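Local coordinates for SPbeta prophage-derived uncharacterized protein YomS (Bacillus subtilis, PDB 6I5O) that is of unknown function but, as a prophage lytic cassette product, may play a part in host-cell lysis, and assembles from five copies of an all-beta chain, at residues A[42-47]-A[84-89]; A[18-23]-A[97-102]; A[53-58]-A[102-107]. All coordinates share one frame; numbering follows the deposited sequence. Where two conformers were deposited one is given.

Contact 1: residues A[42-47]-A[84-89]; sequences TVKISG and NTNEYW
Two backbone N-H groups converge on the carbonyl oxygen of Ile45. Glu87 N lies 3.3 Å from Ile45 O, in the carbonyl plane and on a lone pair, while Asn86 N adds a weak, strongly bent bond. Two residues thus face one: a G1 beta bulge, placed where strand 87-92 begins to pair antiparallel with strand 40-46. Asn86 adopts the left-handed backbone conformation (phi 57°, psi 57°) of such a bulge, which asparagine tolerates better than most residues other than glycine. From Glu87 to Trp89 the ladder is regular, with Ile45 N 2.8 Å from Glu87 O and Val43 exchanging two bonds with Trp89.

Lys44 and Tyr88 share one face of the sheet as a non-hydrogen-bonded pair. With CG anti to the backbone N (chi1 175°) and a bend at the next bond, the lysine brings CD over the middle of the ring, 3.6 Å from the Tyr88 centroid, a CH-pi contact. Its length then carries NZ past the ring to a water that also bonds Tyr88 OH, and to salt bridges with Glu64 and Asp60 of the second subunit. The amide of Asn86 bonds Thr66 and Lys65 of that same subunit, so this face belongs to the assembly interface.

The face with Ile45, Glu87 and Trp89 turns to the interior. In one conformer, Ile45 CD1 slants against Trp89 CD1 at 3.9 Å. The indole N-H is satisfied within its own strand: Glu87 OE1 sits 2.8 Å from Trp89 NE1, close to the indole plane but itself met from above the carboxylate plane, and takes a second bond from Thr82.

At the Thr85 end, water joins the segments: one molecule accepts from Thr85 OG1 and donates to Ser46 O, 2.8 Å from each.

Contact 2: residues A[18-23]-A[97-102]; sequences FTFHEA and FKVMFE
Phe20 lays one face of its ring against the edge of Phe101, at the corner where strand 8-19 gives way to strand 21-24, facing strand 98-107. The corner is a classic beta bulge: Phe20 and His21 both face Val112 of the paired strand 110-117, and both side chains lead across the interior to strand 98-107.

From CB, which points toward strand 98-107, the first torsion puts CG of Phe20 anti to the carbonyl carbon (chi1 -60°) and lays the ring over Phe101 CD1, 3.6 Å from the Phe20 plane. CG, CD1 and CE1 all meet this carbon, the closest pair being Phe20 CE1 and Phe101 CD1 at 3.7 Å. At its CE1 corner the edge of the Phe20 ring meets the backbone, Phe20 CE1 lying 3.8 Å from Val99 O, and approaches the methyl Val99 CG2. At the tip, Phe20 CZ meets Phe101 CE1 at 3.8 Å. The pair is T-shaped, with ring centroids 4.8 Å apart and planes at 64°. On the opposite face Phe18 brings up CD2, so Phe20 is held between two ring edges. A phenyl ring suits this place, being flat and apolar on both faces, and Phe101 in turn meets Phe91 and Phe56 in the aromatic interior.

His21 makes the polar link. His21 NE2 donates to Phe101 O at 2.7 Å; the oxygen lies in the imidazole plane, and the donor approaches nearly along the C=O axis. Histidine suits this place: its ring reaches strand 98-107 and brings an N-H to the carbonyl, although the bond is bent (138° at the hydrogen).

The chemistry implies that the imidazole carries a hydrogen on NE2, and that a side chain supplies a donor to a strand carbonyl beside a cluster of aromatic rings.

Contact 3: residues A[53-58]-A[102-107]; sequences EIKFYA and EVVSVT
Ile54 and Val103 form the tightly packed side of this antiparallel pairing between strands 51-59 and 98-107. Pointing the same way from a non-hydrogen-bonded pair, they lie side by side with Ile54 CD1, in one of its two conformers, 3.7 Å from Val103 CG2. Both are buried, and both are branched at CB, a shape that suits extended strands and fills the interior; Val103 also rests on His21 and Ala24.

The backbone is equally firm. Lys55 and Glu102 exchange two bonds, both in the carbonyl planes, with Lys55 N 2.9 Å from Glu102 O. Further on, Val104 and Ser105 both face Glu53 in a classic beta bulge. Val104 N lies 2.9 Å from Glu53 O, whereas Ser105 O receives Glu53 N from well above its carbonyl plane. The extra residue shifts the register by one and swings Val104 toward the other strand.

The face with Glu53, Lys55 and Glu102 is the solvent side, its residues only partly buried. Here one conformer of Glu53, its CG anti to the backbone N (chi1 178°), extends across Val104, and Lys55 NZ reaches Glu53 OE2 at 3.1 Å, a salt bridge between alternate residues of one strand. Val104 packs on both partners: CG1 against the carboxylate, and CG2 on the lysine's hydrocarbon part, 3.7 Å from Lys55 CG. At the other end Glu102 OE1 comes 3.4 Å from Tyr57 CE2, with carboxylate and ring planes 42° apart. A water, 2.8 Å from Glu102 OE1 and also bonded to Tyr57 OH, completes the link, while Lys65 forms a salt bridge with Glu102 and a cation-pi contact with Tyr57.

The chemistry is divided between the faces: hydrocarbon closes the inner one, while on the outer one charges are paired, and Lys65 would probably stabilise the ionised form of Glu102.

The three contacts lie on one curled antiparallel sheet and converge on its aromatic interior, their centres 10 to 12 Å apart. Contacts 2 and 3 share Glu102 and run consecutively along strand 98-107; between them Met100 O and Tyr57 N, 2.8 Å apart, probably hydrogen-bond. Phe56, on the strand of contact 3, is the meeting point: its CD1 lies 3.5 Å from Phe101 CD2 of contact 2, and its CE2 lies 3.6 Å from Trp89 CD2 of contact 1. Val43 of contact 1 also reaches contact 2, its CG2 3.5 Å from Phe101 CZ. No active site can be assigned, but Tyr88 of contact 1 packs on Ala58 of the second subunit, and Ala58 of contact 3 on Tyr88 of the third.

Contact 1: residues A[42-47]-A[84-89]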
loop_
_atom_site.group_PDB
_atom_site.type_symbol
_atom_site.label_atom_id
_atom_site.label_comp_id
_atom_site.label_asym_id
_atom_site.label_seq_id
_atom_site.Cartn_x
_atom_site.Cartn_y
_atom_site.Cartn_z
ATOM N N THR A 42 1.095 6.405 14.500
ATOM C CA THR A 42 0.936 5.251 15.396
ATOM C C THR A 42 0.820 5.792 16.811
ATOM O O THR A 42 1.749 6.462 17.285
ATOM C CB THR A 42 2.119 4.290 15.281
ATOM O OG1 THR A 42 2.199 3.805 13.932
ATOM C CG2 THR A 42 1.966 3.094 16.203
ATOM N N VAL A 43 -0.281 5.493 17.469
ATOM C CA VAL A 43 -0.554 5.928 18.866
ATOM C C VAL A 43 -0.299 4.763 19.804
ATOM O O VAL A 43 -0.757 3.651 19.539
ATOM C CB VAL A 43 -2.020 6.374 18.993
ATOM C CG1 VAL A 43 -2.351 6.760 20.410
ATOM C CG2 VAL A 43 -2.272 7.560 18.108
ATOM N N LYS A 44 0.402 5.043 20.904
ATOM C CA LYS A 44 0.596 4.076 21.993
ATOM C C LYS A 44 -0.271 4.526 23.165
ATOM O O LYS A 44 -0.141 5.690 23.655
ATOM C CB LYS A 44 2.056 4.006 22.406
ATOM C CG LYS A 44 2.314 3.126 23.602
ATOM C CD LYS A 44 2.049 1.653 23.360
ATOM C CE LYS A 44 1.994 0.790 24.614
ATOM N NZ LYS A 44 3.281 0.775 25.317
ATOM N N ILE A 45 -1.094 3.613 23.644
ATOM C CA ILE A 45 -1.900 3.838 24.875
ATOM C C ILE A 45 -1.190 3.069 25.988
ATOM O O ILE A 45 -1.005 1.843 25.869
ATOM C CB ILE A 45 -3.349 3.381 24.660
ATOM C CG1 ILE A 45 -3.990 4.238 23.571
ATOM C CG2 ILE A 45 -4.154 3.475 25.936
ATOM C CD1 ILE A 45 -5.204 3.642 22.972
ATOM N N SER A 46 -0.780 3.784 27.034
ATOM C CA SER A 46 0.068 3.224 28.107
ATOM C C SER A 46 -0.371 3.787 29.468
ATOM O O SER A 46 -1.422 4.449 29.576
ATOM C CB SER A 46 1.537 3.525 27.815
ATOM O OG SER A 46 1.763 4.933 27.975
ATOM N N GLY A 47 0.372 3.421 30.486
ATOM C CA GLY A 47 0.116 3.830 31.851
ATOM C C GLY A 47 -0.341 2.683 32.700
ATOM O O GLY A 47 -0.344 1.530 32.297
ATOM N N ASN A 84 -8.846 -0.768 26.152
ATOM C CA ASN A 84 -7.641 -1.476 26.614
ATOM C C ASN A 84 -6.473 -0.505 26.761
ATOM O O ASN A 84 -6.466 0.559 26.168
ATOM C CB ASN A 84 -7.266 -2.608 25.662
ATOM C CG ASN A 84 -8.324 -3.673 25.642
ATOM O OD1 ASN A 84 -8.635 -4.154 24.551
ATOM N ND2 ASN A 84 -8.858 -4.075 26.758
ATOM N N THR A 85 -5.478 -0.932 27.513
ATOM C CA THR A 85 -4.182 -0.244 27.618
ATOM C C THR A 85 -3.145 -1.141 26.939
ATOM O O THR A 85 -3.451 -2.317 26.606
ATOM C CB THR A 85 -3.860 0.086 29.084
ATOM O OG1 THR A 85 -2.712 0.970 29.106
ATOM C CG2 THR A 85 -3.665 -1.174 29.903
ATOM N N ASN A 86 -1.937 -0.630 26.821
ATOM C CA ASN A 86 -0.799 -1.348 26.197
ATOM C C ASN A 86 -1.164 -1.753 24.761
ATOM O O ASN A 86 -1.138 -2.980 24.439
ATOM C CB ASN A 86 -0.328 -2.527 27.040
ATOM C CG ASN A 86 0.978 -3.072 26.494
ATOM O OD1 ASN A 86 1.683 -2.332 25.813
ATOM N ND2 ASN A 86 1.282 -4.318 26.816
ATOM N N GLU A 87 -1.529 -0.771 23.972
ATOM C CA GLU A 87 -1.880 -1.034 22.559
ATOM C C GLU A 87 -1.282 0.048 21.683
ATOM O O GLU A 87 -1.203 1.237 22.083
ATOM C CB GLU A 87 -3.389 -0.958 22.303
ATOM C CG GLU A 87 -4.162 -2.068 22.899
ATOM C CD GLU A 87 -5.650 -2.011 22.597
ATOM O OE1 GLU A 87 -6.195 -0.907 22.458
ATOM O OE2 GLU A 87 -6.227 -3.110 22.600
ATOM N N TYR A 88 -0.907 -0.380 20.470
ATOM C CA TYR A 88 -0.569 0.536 19.373
ATOM C C TYR A 88 -1.721 0.533 18.363
ATOM O O TYR A 88 -2.203 -0.559 17.960
ATOM C CB TYR A 88 0.700 0.084 18.661
ATOM C CG TYR A 88 1.957 0.294 19.474
ATOM C CD1 TYR A 88 2.677 1.478 19.457
ATOM C CD2 TYR A 88 2.473 -0.770 20.172
ATOM C CE1 TYR A 88 3.858 1.639 20.169
ATOM C CE2 TYR A 88 3.654 -0.627 20.885
ATOM C CZ TYR A 88 4.344 0.552 20.894
ATOM O OH TYR A 88 5.524 0.646 21.585
ATOM N N TRP A 89 -2.060 1.726 17.874
ATOM C CA TRP A 89 -3.079 1.874 16.819
ATOM C C TRP A 89 -2.489 2.705 15.692
ATOM O O TRP A 89 -1.932 3.799 15.931
ATOM C CB TRP A 89 -4.315 2.563 17.373
ATOM C CG TRP A 89 -5.108 1.722 18.293
ATOM C CD1 TRP A 89 -4.928 1.586 19.643
ATOM C CD2 TRP A 89 -6.217 0.889 17.955
ATOM N NE1 TRP A 89 -5.838 0.692 20.144
ATOM C CE2 TRP A 89 -6.634 0.254 19.123
ATOM C CE3 TRP A 89 -6.893 0.611 16.750
ATOM C CZ2 TRP A 89 -7.726 -0.610 19.163
ATOM C CZ3 TRP A 89 -7.951 -0.264 16.773
ATOM C CH2 TRP A 89 -8.385 -0.831 17.978
HETATM O O HOH W 1 5.017 -1.044 23.797
HETATM O O HOH W 2 -3.112 2.870 31.094
HETATM O O HOH W 3 -0.351 0.050 29.919
#

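Contact 2: residues A[18-23]-A[97-102]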
loop_
_atom_site.group_PDB
_atom_site.type_symbol
_atom_site.label_atom_id
_atom_site.label_comp_id
_atom_site.label_asym_id
_atom_site.label_seq_id
_atom_site.Cartn_x
_atom_site.Cartn_y
_atom_site.Cartn_z
ATOM N N PHE A 18 4.622 13.019 19.472
ATOM C CA PHE A 18 3.626 13.966 20.010
ATOM C C PHE A 18 2.949 13.326 21.205
ATOM O O PHE A 18 2.542 12.164 21.166
ATOM C CB PHE A 18 2.590 14.353 18.951
ATOM C CG PHE A 18 1.686 15.451 19.417
ATOM C CD1 PHE A 18 2.127 16.776 19.443
ATOM C CD2 PHE A 18 0.381 15.173 19.779
ATOM C CE1 PHE A 18 1.296 17.779 19.893
ATOM C CE2 PHE A 18 -0.461 16.205 20.211
ATOM C CZ PHE A 18 -0.009 17.479 20.214
ATOM N N THR A 19 2.793 14.120 22.255
ATOM C CA THR A 19 2.016 13.679 23.425
ATOM C C THR A 19 0.596 14.220 23.366
ATOM O O THR A 19 0.397 15.431 23.484
ATOM C CB THR A 19 2.734 14.081 24.718
ATOM O OG1 THR A 19 3.964 13.355 24.737
ATOM C CG2 THR A 19 1.916 13.727 25.939
ATOM N N PHE A 20 -0.384 13.336 23.285
ATOM C CA PHE A 20 -1.811 13.713 23.364
ATOM C C PHE A 20 -2.210 13.875 24.828
ATOM O O PHE A 20 -2.938 14.817 25.172
ATOM C CB PHE A 20 -2.682 12.712 22.634
ATOM C CG PHE A 20 -2.376 12.576 21.165
ATOM C CD1 PHE A 20 -2.916 13.443 20.251
ATOM C CD2 PHE A 20 -1.480 11.611 20.701
ATOM C CE1 PHE A 20 -2.650 13.310 18.901
ATOM C CE2 PHE A 20 -1.238 11.458 19.338
ATOM C CZ PHE A 20 -1.792 12.347 18.454
ATOM N N HIS A 21 -1.804 12.917 25.652
ATOM C CA HIS A 21 -2.053 12.899 27.120
ATOM C C HIS A 21 -0.787 12.431 27.822
ATOM O O HIS A 21 -0.303 11.348 27.578
ATOM C CB HIS A 21 -3.185 11.946 27.485
ATOM C CG HIS A 21 -4.498 12.365 26.946
ATOM N ND1 HIS A 21 -5.345 13.187 27.630
ATOM C CD2 HIS A 21 -5.098 12.078 25.773
ATOM C CE1 HIS A 21 -6.440 13.342 26.905
ATOM N NE2 HIS A 21 -6.316 12.698 25.749
ATOM N N GLU A 22 -0.277 13.297 28.674
ATOM C CA GLU A 22 0.857 13.013 29.558
ATOM C C GLU A 22 0.202 12.724 30.885
ATOM O O GLU A 22 -0.205 13.655 31.543
ATOM C CB GLU A 22 1.593 14.273 29.923
ATOM C CG GLU A 22 2.894 14.007 30.609
ATOM C CD GLU A 22 3.831 14.989 29.944
ATOM O OE1 GLU A 22 4.085 14.802 28.716
ATOM O OE2 GLU A 22 4.154 16.014 30.604
ATOM N N ALA A 23 -0.458 12.035 31.323
ATOM C CA ALA A 23 -0.716 11.093 32.461
ATOM C C ALA A 23 -2.093 11.503 32.939
ATOM O O ALA A 23 -2.239 12.028 34.028
ATOM C CB ALA A 23 0.349 11.153 33.547
ATOM N N PHE A 97 -6.790 17.546 8.874
ATOM C CA PHE A 97 -6.183 18.736 9.474
ATOM C C PHE A 97 -5.572 18.417 10.853
ATOM O O PHE A 97 -4.393 18.672 11.090
ATOM C CB PHE A 97 -7.228 19.819 9.600
ATOM C CG PHE A 97 -6.741 21.015 10.382
ATOM C CD1 PHE A 97 -5.652 21.736 9.940
ATOM C CD2 PHE A 97 -7.438 21.438 11.515
ATOM C CE1 PHE A 97 -5.219 22.839 10.694
ATOM C CE2 PHE A 97 -7.067 22.600 12.175
ATOM C CZ PHE A 97 -5.924 23.238 11.794
ATOM N N LYS A 98 -6.367 17.806 11.723
ATOM C CA LYS A 98 -5.944 17.517 13.113
ATOM C C LYS A 98 -6.419 16.134 13.500
ATOM O O LYS A 98 -7.401 15.630 12.959
ATOM C CB LYS A 98 -6.556 18.486 14.104
ATOM C CG LYS A 98 -5.807 19.793 14.273
ATOM C CD LYS A 98 -6.546 20.714 15.211
ATOM C CE LYS A 98 -5.665 21.802 15.776
ATOM N NZ LYS A 98 -6.428 22.655 16.711
ATOM N N VAL A 99 -5.708 15.567 14.473
ATOM C CA VAL A 99 -6.207 14.346 15.149
ATOM C C VAL A 99 -6.201 14.585 16.658
ATOM O O VAL A 99 -5.387 15.388 17.167
ATOM C CB VAL A 99 -5.403 13.096 14.731
ATOM C CG1 VAL A 99 -5.624 12.745 13.273
ATOM C CG2 VAL A 99 -3.946 13.237 15.016
ATOM N N MET A 100 -7.073 13.868 17.323
ATOM C CA MET A 100 -7.339 14.001 18.761
ATOM C C MET A 100 -7.681 12.626 19.316
ATOM O O MET A 100 -8.366 11.855 18.655
ATOM C CB MET A 100 -8.503 14.975 18.975
ATOM C CG MET A 100 -9.013 14.926 20.402
ATOM S SD MET A 100 -10.635 15.697 20.625
ATOM C CE MET A 100 -10.095 17.341 20.338
ATOM N N PHE A 101 -7.190 12.327 20.511
ATOM C CA PHE A 101 -7.453 11.038 21.203
ATOM C C PHE A 101 -8.060 11.365 22.545
ATOM O O PHE A 101 -7.281 11.738 23.456
ATOM C CB PHE A 101 -6.153 10.251 21.326
ATOM C CG PHE A 101 -5.746 9.756 19.980
ATOM C CD1 PHE A 101 -5.072 10.580 19.074
ATOM C CD2 PHE A 101 -6.212 8.525 19.517
ATOM C CE1 PHE A 101 -4.900 10.193 17.760
ATOM C CE2 PHE A 101 -5.998 8.130 18.220
ATOM C CZ PHE A 101 -5.365 8.963 17.346
ATOM N N GLU A 102 -9.366 11.297 22.646
ATOM C CA GLU A 102 -10.103 11.768 23.829
ATOM C C GLU A 102 -10.108 10.669 24.895
ATOM O O GLU A 102 -10.514 9.525 24.601
ATOM C CB GLU A 102 -11.541 12.082 23.457
ATOM C CG GLU A 102 -12.364 12.551 24.661
ATOM C CD GLU A 102 -13.727 13.063 24.316
ATOM O OE1 GLU A 102 -14.056 13.156 23.101
ATOM O OE2 GLU A 102 -14.388 13.570 25.239
#

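Contact 3: residues A[53-58]-A[102-107]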
loop_
_atom_site.group_PDB
_atom_site.type_symbol
_atom_site.label_atom_id
_atom_site.label_comp_id
_atom_site.label_asym_id
_atom_site.label_seq_id
_atom_site.Cartn_x
_atom_site.Cartn_y
_atom_site.Cartn_z
ATOM N N GLU A 53 -11.344 4.496 28.651
ATOM C CA GLU A 53 -11.977 4.465 27.313
ATOM C C GLU A 53 -11.383 5.628 26.546
ATOM O O GLU A 53 -11.468 6.772 26.982
ATOM C CB GLU A 53 -13.489 4.602 27.425
ATOM C CG GLU A 53 -14.205 4.639 26.124
ATOM C CD GLU A 53 -15.719 4.810 26.279
ATOM O OE1 GLU A 53 -16.242 4.790 27.422
ATOM O OE2 GLU A 53 -16.391 5.077 25.252
ATOM N N ILE A 54 -10.781 5.303 25.387
ATOM C CA ILE A 54 -10.143 6.297 24.497
ATOM C C ILE A 54 -10.954 6.290 23.202
ATOM O O ILE A 54 -11.143 5.205 22.650
ATOM C CB ILE A 54 -8.672 5.936 24.213
ATOM C CG1 ILE A 54 -7.890 5.595 25.481
ATOM C CG2 ILE A 54 -8.023 7.011 23.382
ATOM C CD1 ILE A 54 -7.791 6.729 26.484
ATOM N N LYS A 55 -11.401 7.468 22.763
ATOM C CA LYS A 55 -12.052 7.570 21.431
ATOM C C LYS A 55 -11.153 8.342 20.497
ATOM O O LYS A 55 -10.488 9.309 20.860
ATOM C CB LYS A 55 -13.392 8.296 21.545
ATOM C CG LYS A 55 -14.468 7.397 22.145
ATOM C CD LYS A 55 -15.812 8.053 22.096
ATOM C CE LYS A 55 -16.966 7.080 21.926
ATOM N NZ LYS A 55 -17.649 6.981 23.214
ATOM N N PHE A 56 -11.078 7.850 19.248
ATOM C CA PHE A 56 -10.144 8.343 18.234
ATOM C C PHE A 56 -10.878 9.302 17.318
ATOM O O PHE A 56 -11.971 8.936 16.832
ATOM C CB PHE A 56 -9.607 7.183 17.417
ATOM C CG PHE A 56 -9.136 5.954 18.155
ATOM C CD1 PHE A 56 -8.676 6.016 19.460
ATOM C CD2 PHE A 56 -9.126 4.728 17.519
ATOM C CE1 PHE A 56 -8.216 4.865 20.080
ATOM C CE2 PHE A 56 -8.684 3.568 18.149
ATOM C CZ PHE A 56 -8.248 3.650 19.439
ATOM N N TYR A 57 -10.337 10.501 17.112
ATOM C CA TYR A 57 -11.034 11.515 16.302
ATOM C C TYR A 57 -10.114 12.200 15.317
ATOM O O TYR A 57 -8.927 12.500 15.547
ATOM C CB TYR A 57 -11.629 12.618 17.197
ATOM C CG TYR A 57 -12.798 12.151 17.993
ATOM C CD1 TYR A 57 -14.002 11.873 17.413
ATOM C CD2 TYR A 57 -12.707 11.983 19.374
ATOM C CE1 TYR A 57 -15.123 11.498 18.110
ATOM C CE2 TYR A 57 -13.816 11.605 20.100
ATOM C CZ TYR A 57 -15.018 11.329 19.472
ATOM O OH TYR A 57 -16.127 10.939 20.171
ATOM N N ALA A 58 -10.693 12.466 14.151
ATOM C CA ALA A 58 -10.220 13.485 13.206
ATOM C C ALA A 58 -10.933 14.790 13.511
ATOM O O ALA A 58 -12.115 14.753 13.862
ATOM C CB ALA A 58 -10.459 13.036 11.797
ATOM N N GLU A 102 -9.366 11.297 22.646
ATOM C CA GLU A 102 -10.103 11.768 23.829
ATOM C C GLU A 102 -10.108 10.669 24.895
ATOM O O GLU A 102 -10.514 9.525 24.601
ATOM C CB GLU A 102 -11.541 12.082 23.457
ATOM C CG GLU A 102 -12.364 12.551 24.661
ATOM C CD GLU A 102 -13.727 13.063 24.316
ATOM O OE1 GLU A 102 -14.056 13.156 23.101
ATOM O OE2 GLU A 102 -14.388 13.570 25.239
ATOM N N VAL A 103 -9.711 11.035 26.128
ATOM C CA VAL A 103 -9.942 10.164 27.296
ATOM C C VAL A 103 -11.375 10.429 27.729
ATOM O O VAL A 103 -11.636 11.502 28.332
ATOM C CB VAL A 103 -8.911 10.431 28.403
ATOM C CG1 VAL A 103 -9.236 9.643 29.652
ATOM C CG2 VAL A 103 -7.502 10.164 27.918
ATOM N N VAL A 104 -12.269 9.511 27.397
ATOM C CA VAL A 104 -13.700 9.631 27.752
ATOM C C VAL A 104 -13.866 9.295 29.235
ATOM O O VAL A 104 -14.703 9.923 29.940
ATOM C CB VAL A 104 -14.531 8.691 26.870
ATOM C CG1 VAL A 104 -15.985 8.621 27.303
ATOM C CG2 VAL A 104 -14.443 9.141 25.442
ATOM N N SER A 105 -13.111 8.312 29.721
ATOM C CA SER A 105 -13.171 7.854 31.104
ATOM C C SER A 105 -11.843 7.221 31.457
ATOM O O SER A 105 -11.162 6.700 30.558
ATOM C CB SER A 105 -14.329 6.907 31.341
ATOM O OG SER A 105 -14.168 5.724 30.623
ATOM N N VAL A 106 -11.489 7.240 32.730
ATOM C CA VAL A 106 -10.252 6.588 33.193
ATOM C C VAL A 106 -10.352 6.424 34.706
ATOM O O VAL A 106 -10.848 7.321 35.389
ATOM C CB VAL A 106 -8.982 7.390 32.810
ATOM C CG1 VAL A 106 -9.001 8.827 33.370
ATOM C CG2 VAL A 106 -7.728 6.634 33.239
ATOM N N THR A 107 -9.927 5.279 35.171
ATOM C CA THR A 107 -9.650 5.031 36.605
ATOM C C THR A 107 -8.148 4.750 36.721
ATOM O O THR A 107 -7.706 3.711 36.244
ATOM C CB THR A 107 -10.509 3.891 37.137
ATOM O OG1 THR A 107 -11.896 4.237 36.924
ATOM C CG2 THR A 107 -10.282 3.714 38.610
HETATM O O HOH W 4 -16.385 11.604 22.692
#